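Poly-beta-hydroxybuterate polymerase (Cupriavidus necator, PDB 5T6O) probably acts as an acyltransferase that builds polyhydroxybutyrate without a template, this chain being its catalytic domain of alpha/beta hydrolase fold. Local coordinates at residues A[45-50]-A[189-194]; A[113-118]-A[138-143]; A[129-134]-A[261-266]. The protein carries 1 engineered substitution. One frame throughout, in Å; residues are numbered along the deposited sequence. Where two conformers were deposited one is given.

Contact 1: residues A[45-50]-A[189-194]; sequences PCINKY and ELANTF
The loop 45-50 passes the end of strand 188-191 with N48 and N192 as the nearest backbone pair, their CA atoms 5.2 Å apart. I47 makes the apolar part. Its chi1 of -65° sets CG1 beside the backbone N, which leaves CG2 anti to that N and facing segment 189-194. CG2 packs 4.2 Å from the methyl CB of A191 and 3.4 Å from the carbonyl O of N192. N48 lies alongside N192, both side chains pointing the same way and their amide planes 22° apart. The end of the N48 amide also lies against T193, close to its backbone N and its hydroxyl. The N192 amide turns elsewhere: its OD1 takes a hydrogen bond from the backbone N of S195. With OG1 beside its own backbone N (chi1 -62°), T193 shares a water with I47. The water donates to I47 O at 3.0 Å and sits 2.7 Å from T193 OG1.

Segment 189-194 belongs to the long insertion between strands 140-146 and 272-277. There, strand 188-191 pairs antiparallel with strand 230-233. The hydroxyl of T230 in that strand also bonds to C46 O, so the loop is tied to the small sheet by a second route. F194 meets the ring of F161 of the second subunit, which puts this edge of the insertion next to another chain.

The loop follows strand 40-43, the place where alpha/beta hydrolases usually carry the oxyanion hole. The contact therefore joins core to insertion. Its chemistry is mixed: one methyl contact, two buried amides side by side and a bridging water, so polar groups of the loop are met by polar groups and water.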
loop_
_atom_site.group_PDB
_atom_site.type_symbol
_atom_site.label_atom_id
_atom_site.label_comp_id
_atom_site.label_asym_id
_atom_site.label_seq_id
_atom_site.Cartn_x
_atom_site.Cartn_y
_atom_site.Cartn_z
ATOM N N PRO A 45 -15.765 -16.621 18.402
ATOM C CA PRO A 45 -16.333 -15.265 18.373
ATOM C C PRO A 45 -17.811 -15.275 18.728
ATOM O O PRO A 45 -18.517 -16.266 18.519
ATOM C CB PRO A 45 -16.125 -14.826 16.917
ATOM C CG PRO A 45 -16.062 -16.149 16.139
ATOM C CD PRO A 45 -15.308 -17.061 17.069
ATOM N N CYS A 46 -18.280 -14.153 19.271
ATOM C CA CYS A 46 -19.715 -13.917 19.411
ATOM C C CYS A 46 -20.250 -13.019 18.303
ATOM O O CYS A 46 -21.436 -12.665 18.314
ATOM C CB CYS A 46 -20.026 -13.321 20.785
ATOM S SG CYS A 46 -19.091 -11.799 21.167
ATOM N N ILE A 47 -19.386 -12.653 17.361
ATOM C CA ILE A 47 -19.761 -12.075 16.076
ATOM C C ILE A 47 -19.882 -13.237 15.093
ATOM O O ILE A 47 -18.895 -13.921 14.822
ATOM C CB ILE A 47 -18.710 -11.044 15.632
ATOM C CG1 ILE A 47 -18.709 -9.869 16.629
ATOM C CG2 ILE A 47 -18.932 -10.597 14.194
ATOM C CD1 ILE A 47 -17.502 -8.930 16.503
ATOM N N ASN A 48 -21.092 -13.468 14.567
ATOM C CA ASN A 48 -21.520 -14.769 14.045
ATOM C C ASN A 48 -21.393 -15.854 15.118
ATOM O O ASN A 48 -21.093 -15.559 16.280
ATOM C CB ASN A 48 -20.757 -15.174 12.776
ATOM C CG ASN A 48 -21.183 -14.365 11.564
ATOM O OD1 ASN A 48 -22.381 -14.223 11.273
ATOM N ND2 ASN A 48 -20.214 -13.825 10.859
ATOM N N LYS A 49 -21.643 -17.105 14.753
ATOM C CA LYS A 49 -21.754 -18.177 15.735
ATOM C C LYS A 49 -20.552 -19.114 15.696
ATOM O O LYS A 49 -19.718 -19.072 14.791
ATOM C CB LYS A 49 -23.051 -18.960 15.512
ATOM C CG LYS A 49 -24.279 -18.071 15.761
ATOM C CD LYS A 49 -25.544 -18.720 15.237
ATOM C CE LYS A 49 -26.744 -17.801 15.481
ATOM N NZ LYS A 49 -27.995 -18.496 15.057
ATOM N N TYR A 50 -20.493 -19.998 16.701
ATOM C CA TYR A 50 -19.271 -20.770 16.938
ATOM C C TYR A 50 -18.945 -21.747 15.819
ATOM O O TYR A 50 -17.777 -22.134 15.680
ATOM C CB TYR A 50 -19.377 -21.553 18.249
ATOM C CG TYR A 50 -20.173 -22.843 18.174
ATOM C CD1 TYR A 50 -19.586 -24.033 17.724
ATOM C CD2 TYR A 50 -21.502 -22.881 18.577
ATOM C CE1 TYR A 50 -20.312 -25.200 17.653
ATOM C CE2 TYR A 50 -22.231 -24.049 18.520
ATOM C CZ TYR A 50 -21.626 -25.207 18.060
ATOM O OH TYR A 50 -22.356 -26.366 18.014
ATOM N N GLU A 189 -27.536 -4.849 18.103
ATOM C CA GLU A 189 -27.063 -4.477 16.779
ATOM C C GLU A 189 -26.630 -5.733 16.047
ATOM O O GLU A 189 -25.839 -6.522 16.576
ATOM C CB GLU A 189 -25.919 -3.469 16.847
ATOM C CG GLU A 189 -26.391 -2.072 17.164
ATOM C CD GLU A 189 -27.338 -1.525 16.096
ATOM O OE1 GLU A 189 -27.324 -2.023 14.936
ATOM O OE2 GLU A 189 -28.094 -0.592 16.424
ATOM N N LEU A 190 -27.180 -5.924 14.852
ATOM C CA LEU A 190 -26.782 -7.050 14.015
ATOM C C LEU A 190 -25.294 -6.989 13.723
ATOM O O LEU A 190 -24.745 -5.917 13.448
ATOM C CB LEU A 190 -27.553 -7.028 12.697
ATOM C CG LEU A 190 -29.014 -7.446 12.749
ATOM C CD1 LEU A 190 -29.676 -7.108 11.419
ATOM C CD2 LEU A 190 -29.103 -8.938 13.056
ATOM N N ALA A 191 -24.643 -8.157 13.746
ATOM C CA ALA A 191 -23.216 -8.236 13.454
ATOM C C ALA A 191 -22.919 -9.467 12.621
ATOM O O ALA A 191 -23.530 -10.522 12.812
ATOM C CB ALA A 191 -22.365 -8.302 14.728
ATOM N N ASN A 192 -21.970 -9.331 11.699
ATOM C CA ASN A 192 -21.399 -10.490 11.038
ATOM C C ASN A 192 -19.913 -10.234 10.847
ATOM O O ASN A 192 -19.407 -9.148 11.133
ATOM C CB ASN A 192 -22.116 -10.789 9.721
ATOM C CG ASN A 192 -22.074 -9.627 8.768
ATOM O OD1 ASN A 192 -21.065 -8.950 8.649
ATOM N ND2 ASN A 192 -23.186 -9.373 8.103
ATOM N N THR A 193 -19.208 -11.253 10.366
ATOM C CA THR A 193 -17.754 -11.202 10.352
ATOM C C THR A 193 -17.233 -10.424 9.153
ATOM O O THR A 193 -16.423 -9.503 9.307
ATOM C CB THR A 193 -17.184 -12.625 10.338
ATOM O OG1 THR A 193 -17.589 -13.309 11.529
ATOM C CG2 THR A 193 -15.665 -12.594 10.267
ATOM N N PHE A 194 -17.680 -10.784 7.950
ATOM C CA PHE A 194 -17.079 -10.179 6.767
ATOM C C PHE A 194 -17.517 -8.739 6.566
ATOM O O PHE A 194 -16.798 -7.985 5.904
ATOM C CB PHE A 194 -17.374 -11.039 5.540
ATOM C CG PHE A 194 -16.449 -12.214 5.438
ATOM C CD1 PHE A 194 -16.678 -13.357 6.185
ATOM C CD2 PHE A 194 -15.299 -12.141 4.666
ATOM C CE1 PHE A 194 -15.800 -14.427 6.121
ATOM C CE2 PHE A 194 -14.415 -13.212 4.593
ATOM C CZ PHE A 194 -14.662 -14.351 5.327
HETATM O O HOH W 1 -16.140 -13.509 13.754
#

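Contact 2: residues A[113-118]-A[138-143]; sequences INVLGF and HPAASV
I113 pairs with A140 and V115 with V143 in parallel register, at CA distances of 5.0 Å for both pairs. The second strand spends one residue more between these pairs, and the chain turns a corner at A141. Backbone bonds run from I113 N to P139 O, from A141 N to I113 O (2.7 Å) and from V115 N to S142 O (3.1 Å). All three are fairly straight, with angles at the hydrogen near 162°.

The side chains add a polar pair. S142 OG donates to N114 OD1 at 2.7 Å. The hydroxyl comes from above the amide, 62° out of the carbonyl plane. N114 brings OD1 there with CG beside its backbone N (chi1 -71°). A water donates to S142 OG and also to V115 O, each at 2.9 Å. The serine hydroxyl thus gives one bond and takes another, which probably fixes its rotation. A141 CB lies 3.5 Å from N114 OD1. On the other face, V115 and V143 touch through their CG2 methyls in the V115 conformer given here, at 3.6 Å.

The two strands are adjacent in the main sheet and are joined by helix 120-134, a beta-alpha-beta unit. L129 of that helix covers V115, A140 and V143, while helix 89-108 covers I113 and P139. N114, L116 and S142 face helix 348-358. Strand 40-43 lines the far edge of 113-118, with L41 and V43 bonded to L116.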
loop_
_atom_site.group_PDB
_atom_site.type_symbol
_atom_site.label_atom_id
_atom_site.label_comp_id
_atom_site.label_asym_id
_atom_site.label_seq_id
_atom_site.Cartn_x
_atom_site.Cartn_y
_atom_site.Cartn_z
ATOM N N ILE A 113 -6.155 -26.079 32.371
ATOM C CA ILE A 113 -6.709 -26.483 31.087
ATOM C C ILE A 113 -6.006 -25.704 29.981
ATOM O O ILE A 113 -5.374 -24.670 30.210
ATOM C CB ILE A 113 -8.240 -26.262 31.015
ATOM C CG1 ILE A 113 -8.578 -24.762 31.010
ATOM C CG2 ILE A 113 -8.944 -26.990 32.167
ATOM C CD1 ILE A 113 -10.076 -24.465 30.868
ATOM N N ASN A 114 -6.112 -26.219 28.767
ATOM C CA ASN A 114 -5.691 -25.462 27.599
ATOM C C ASN A 114 -6.867 -24.643 27.098
ATOM O O ASN A 114 -8.025 -25.057 27.217
ATOM C CB ASN A 114 -5.182 -26.397 26.505
ATOM C CG ASN A 114 -3.848 -27.011 26.863
ATOM O OD1 ASN A 114 -2.986 -26.346 27.444
ATOM N ND2 ASN A 114 -3.674 -28.281 26.539
ATOM N N VAL A 115 -6.583 -23.449 26.577
ATOM C CA VAL A 115 -7.656 -22.628 26.031
ATOM C C VAL A 115 -7.294 -22.165 24.627
ATOM O O VAL A 115 -6.121 -22.043 24.259
ATOM C CB VAL A 115 -8.009 -21.412 26.925
ATOM C CG1 VAL A 115 -8.217 -21.835 28.377
ATOM C CG2 VAL A 115 -6.963 -20.324 26.803
ATOM N N LEU A 116 -8.332 -21.915 23.838
ATOM C CA LEU A 116 -8.212 -21.436 22.472
ATOM C C LEU A 116 -9.227 -20.320 22.269
ATOM O O LEU A 116 -10.353 -20.387 22.776
ATOM C CB LEU A 116 -8.446 -22.570 21.449
ATOM C CG LEU A 116 -8.578 -22.244 19.952
ATOM C CD1 LEU A 116 -8.209 -23.481 19.119
ATOM C CD2 LEU A 116 -9.988 -21.758 19.561
ATOM N N GLY A 117 -8.818 -19.290 21.543
ATOM C CA GLY A 117 -9.746 -18.282 21.069
ATOM C C GLY A 117 -9.600 -18.117 19.571
ATOM O O GLY A 117 -8.536 -18.360 19.005
ATOM N N PHE A 118 -10.702 -17.720 18.927
ATOM C CA PHE A 118 -10.714 -17.426 17.493
ATOM C C PHE A 118 -11.328 -16.050 17.291
ATOM O O PHE A 118 -12.439 -15.796 17.762
ATOM C CB PHE A 118 -11.508 -18.481 16.710
ATOM C CG PHE A 118 -11.682 -18.140 15.242
ATOM C CD1 PHE A 118 -10.585 -17.831 14.457
ATOM C CD2 PHE A 118 -12.934 -18.148 14.650
ATOM C CE1 PHE A 118 -10.727 -17.532 13.116
ATOM C CE2 PHE A 118 -13.087 -17.840 13.304
ATOM C CZ PHE A 118 -11.981 -17.534 12.535
ATOM N N HIS A 138 -4.458 -18.643 37.843
ATOM C CA HIS A 138 -3.749 -19.078 36.641
ATOM C C HIS A 138 -4.313 -20.423 36.205
ATOM O O HIS A 138 -3.670 -21.469 36.359
ATOM C CB HIS A 138 -2.245 -19.146 36.913
ATOM C CG HIS A 138 -1.687 -17.869 37.462
ATOM N ND1 HIS A 138 -1.334 -16.806 36.659
ATOM C CD2 HIS A 138 -1.464 -17.466 38.736
ATOM C CE1 HIS A 138 -0.885 -15.815 37.410
ATOM N NE2 HIS A 138 -0.962 -16.187 38.675
ATOM N N PRO A 139 -5.530 -20.430 35.646
ATOM C CA PRO A 139 -6.179 -21.705 35.311
ATOM C C PRO A 139 -5.755 -22.301 33.977
ATOM O O PRO A 139 -6.210 -23.408 33.659
ATOM C CB PRO A 139 -7.668 -21.330 35.282
ATOM C CG PRO A 139 -7.659 -19.908 34.791
ATOM C CD PRO A 139 -6.431 -19.281 35.438
ATOM N N ALA A 140 -4.932 -21.615 33.184
ATOM C CA ALA A 140 -4.582 -22.061 31.839
ATOM C C ALA A 140 -3.155 -22.587 31.802
ATOM O O ALA A 140 -2.236 -21.944 32.321
ATOM C CB ALA A 140 -4.743 -20.929 30.818
ATOM N N ALA A 141 -2.984 -23.757 31.173
ATOM C CA ALA A 141 -1.661 -24.302 30.899
ATOM C C ALA A 141 -1.038 -23.651 29.673
ATOM O O ALA A 141 0.183 -23.455 29.624
ATOM C CB ALA A 141 -1.747 -25.818 30.695
ATOM N N SER A 142 -1.865 -23.302 28.693
ATOM C CA SER A 142 -1.410 -22.725 27.441
ATOM C C SER A 142 -2.604 -22.047 26.790
ATOM O O SER A 142 -3.752 -22.303 27.154
ATOM C CB SER A 142 -0.814 -23.789 26.517
ATOM O OG SER A 142 -1.841 -24.525 25.867
ATOM N N VAL A 143 -2.314 -21.178 25.823
ATOM C CA VAL A 143 -3.315 -20.397 25.108
ATOM C C VAL A 143 -3.020 -20.503 23.622
ATOM O O VAL A 143 -1.863 -20.371 23.209
ATOM C CB VAL A 143 -3.301 -18.917 25.543
ATOM C CG1 VAL A 143 -4.269 -18.098 24.686
ATOM C CG2 VAL A 143 -3.656 -18.798 27.025
HETATM O O HOH W 2 -3.874 -23.856 23.910
#

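Contact 3: residues A[129-134]-A[261-266]; sequences LAVLAA and VPVDLA
Helix 120-134 is the helix that follows strand 113-118 in the alpha/beta hydrolase fold, and its last turns rest on a small antiparallel hairpin, strands 257-258 and 261-262. The contact is mostly apolar, and no direct hydrogen bond crosses it. V261 carries one end of it. Its chi1 of -67° puts CG1 beside the backbone N and CG2 between that N and the carbonyl carbon. CG2 lies 3.8 Å from V131 CG1. The CB of V261 is 3.8 Å from A134 CB, so V261 fits against both residues. V131 also touches V258 of the partner strand and I98 of helix 89-108. Farther along, the A130 methyl points at the other segment. It meets V263 CG1 at 4.0 Å and D264 O at 3.8 Å.

Beyond this, D264 folds its own chain back: OD1 accepts from A266 N at 2.9 Å, an Asx turn. The backbones are tied through one water. It donates to A130 O (2.9 Å) and to P262 O (2.7 Å), and it accepts from D264 N at 2.8 Å.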
loop_
_atom_site.group_PDB
_atom_site.type_symbol
_atom_site.label_atom_id
_atom_site.label_comp_id
_atom_site.label_asym_id
_atom_site.label_seq_id
_atom_site.Cartn_x
_atom_site.Cartn_y
_atom_site.Cartn_z
ATOM N N LEU A 129 -8.231 -14.082 30.849
ATOM C CA LEU A 129 -7.073 -14.630 31.544
ATOM C C LEU A 129 -6.241 -13.527 32.188
ATOM O O LEU A 129 -5.685 -13.727 33.273
ATOM C CB LEU A 129 -6.238 -15.473 30.579
ATOM C CG LEU A 129 -6.887 -16.814 30.227
ATOM C CD1 LEU A 129 -6.132 -17.480 29.096
ATOM C CD2 LEU A 129 -6.929 -17.733 31.449
ATOM N N ALA A 130 -6.173 -12.350 31.560
ATOM C CA ALA A 130 -5.486 -11.228 32.190
ATOM C C ALA A 130 -6.222 -10.770 33.448
ATOM O O ALA A 130 -5.588 -10.419 34.450
ATOM C CB ALA A 130 -5.333 -10.075 31.197
ATOM N N VAL A 131 -7.559 -10.753 33.409
ATOM C CA VAL A 131 -8.336 -10.444 34.612
ATOM C C VAL A 131 -8.051 -11.473 35.697
ATOM O O VAL A 131 -7.795 -11.124 36.858
ATOM C CB VAL A 131 -9.838 -10.367 34.280
ATOM C CG1 VAL A 131 -10.696 -10.397 35.570
ATOM C CG2 VAL A 131 -10.137 -9.102 33.472
ATOM N N LEU A 132 -8.082 -12.756 35.330
ATOM C CA LEU A 132 -7.838 -13.816 36.302
ATOM C C LEU A 132 -6.434 -13.724 36.894
ATOM O O LEU A 132 -6.247 -13.956 38.095
ATOM C CB LEU A 132 -8.063 -15.181 35.643
ATOM C CG LEU A 132 -9.532 -15.583 35.469
ATOM C CD1 LEU A 132 -9.694 -16.739 34.474
ATOM C CD2 LEU A 132 -10.129 -15.947 36.821
ATOM N N ALA A 133 -5.430 -13.387 36.077
ATOM C CA ALA A 133 -4.065 -13.308 36.602
ATOM C C ALA A 133 -3.943 -12.201 37.644
ATOM O O ALA A 133 -3.285 -12.380 38.674
ATOM C CB ALA A 133 -3.059 -13.089 35.465
ATOM N N ALA A 134 -4.584 -11.054 37.395
ATOM C CA ALA A 134 -4.597 -9.981 38.383
ATOM C C ALA A 134 -5.298 -10.392 39.674
ATOM O O ALA A 134 -5.029 -9.808 40.729
ATOM C CB ALA A 134 -5.260 -8.737 37.782
ATOM N N VAL A 261 -10.254 -4.973 37.728
ATOM C CA VAL A 261 -8.788 -5.037 37.764
ATOM C C VAL A 261 -8.217 -4.448 36.488
ATOM O O VAL A 261 -8.859 -4.435 35.427
ATOM C CB VAL A 261 -8.269 -6.483 37.944
ATOM C CG1 VAL A 261 -8.631 -7.020 39.326
ATOM C CG2 VAL A 261 -8.805 -7.388 36.840
ATOM N N PRO A 262 -6.985 -3.933 36.567
ATOM C CA PRO A 262 -6.305 -3.460 35.357
ATOM C C PRO A 262 -5.936 -4.632 34.459
ATOM O O PRO A 262 -5.586 -5.715 34.940
ATOM C CB PRO A 262 -5.051 -2.757 35.899
ATOM C CG PRO A 262 -5.334 -2.517 37.365
ATOM C CD PRO A 262 -6.186 -3.676 37.779
ATOM N N VAL A 263 -6.020 -4.412 33.151
ATOM C CA VAL A 263 -5.727 -5.445 32.158
ATOM C C VAL A 263 -4.295 -5.247 31.668
ATOM O O VAL A 263 -3.979 -4.246 31.015
ATOM C CB VAL A 263 -6.714 -5.409 30.988
ATOM C CG1 VAL A 263 -6.275 -6.391 29.901
ATOM C CG2 VAL A 263 -8.123 -5.721 31.470
ATOM N N ASP A 264 -3.435 -6.218 31.963
ATOM C CA ASP A 264 -2.069 -6.275 31.449
ATOM C C ASP A 264 -1.925 -7.622 30.753
ATOM O O ASP A 264 -1.826 -8.658 31.419
ATOM C CB ASP A 264 -1.053 -6.121 32.580
ATOM C CG ASP A 264 0.402 -6.175 32.100
ATOM O OD1 ASP A 264 0.669 -6.484 30.916
ATOM O OD2 ASP A 264 1.293 -5.921 32.937
ATOM N N LEU A 265 -1.928 -7.615 29.418
ATOM C CA LEU A 265 -1.878 -8.879 28.685
ATOM C C LEU A 265 -0.596 -9.651 28.960
ATOM O O LEU A 265 -0.573 -10.876 28.782
ATOM C CB LEU A 265 -2.022 -8.639 27.180
ATOM C CG LEU A 265 -3.346 -8.061 26.668
ATOM C CD1 LEU A 265 -3.224 -7.667 25.200
ATOM C CD2 LEU A 265 -4.493 -9.041 26.866
ATOM N N ALA A 266 0.477 -8.974 29.385
ATOM C CA ALA A 266 1.696 -9.698 29.723
ATOM C C ALA A 266 1.521 -10.572 30.957
ATOM O O ALA A 266 2.334 -11.474 31.178
ATOM C CB ALA A 266 2.864 -8.727 29.936
HETATM O O HOH W 3 -4.214 -7.913 34.095
#

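The three contacts lie within one alpha/beta hydrolase domain. The helix of contact 3 connects the two strands of contact 2: L129 CD1 packs 3.5 Å from V143 CG2, and the centres of the two contacts are 14 Å apart. Contact 1 meets contact 2 where P45 CD comes within 3.2 Å of F118 O, at the end of strand 113-118. In this fold the turn from that strand into helix 120-134 is the nucleophile elbow. Contact 1 is therefore probably close to the active site, while the paired residues of contact 2 lie toward the other end of the strand. Contact 3 lies at the far end of the helix, about 14 Å from contact 1 between nearest atoms.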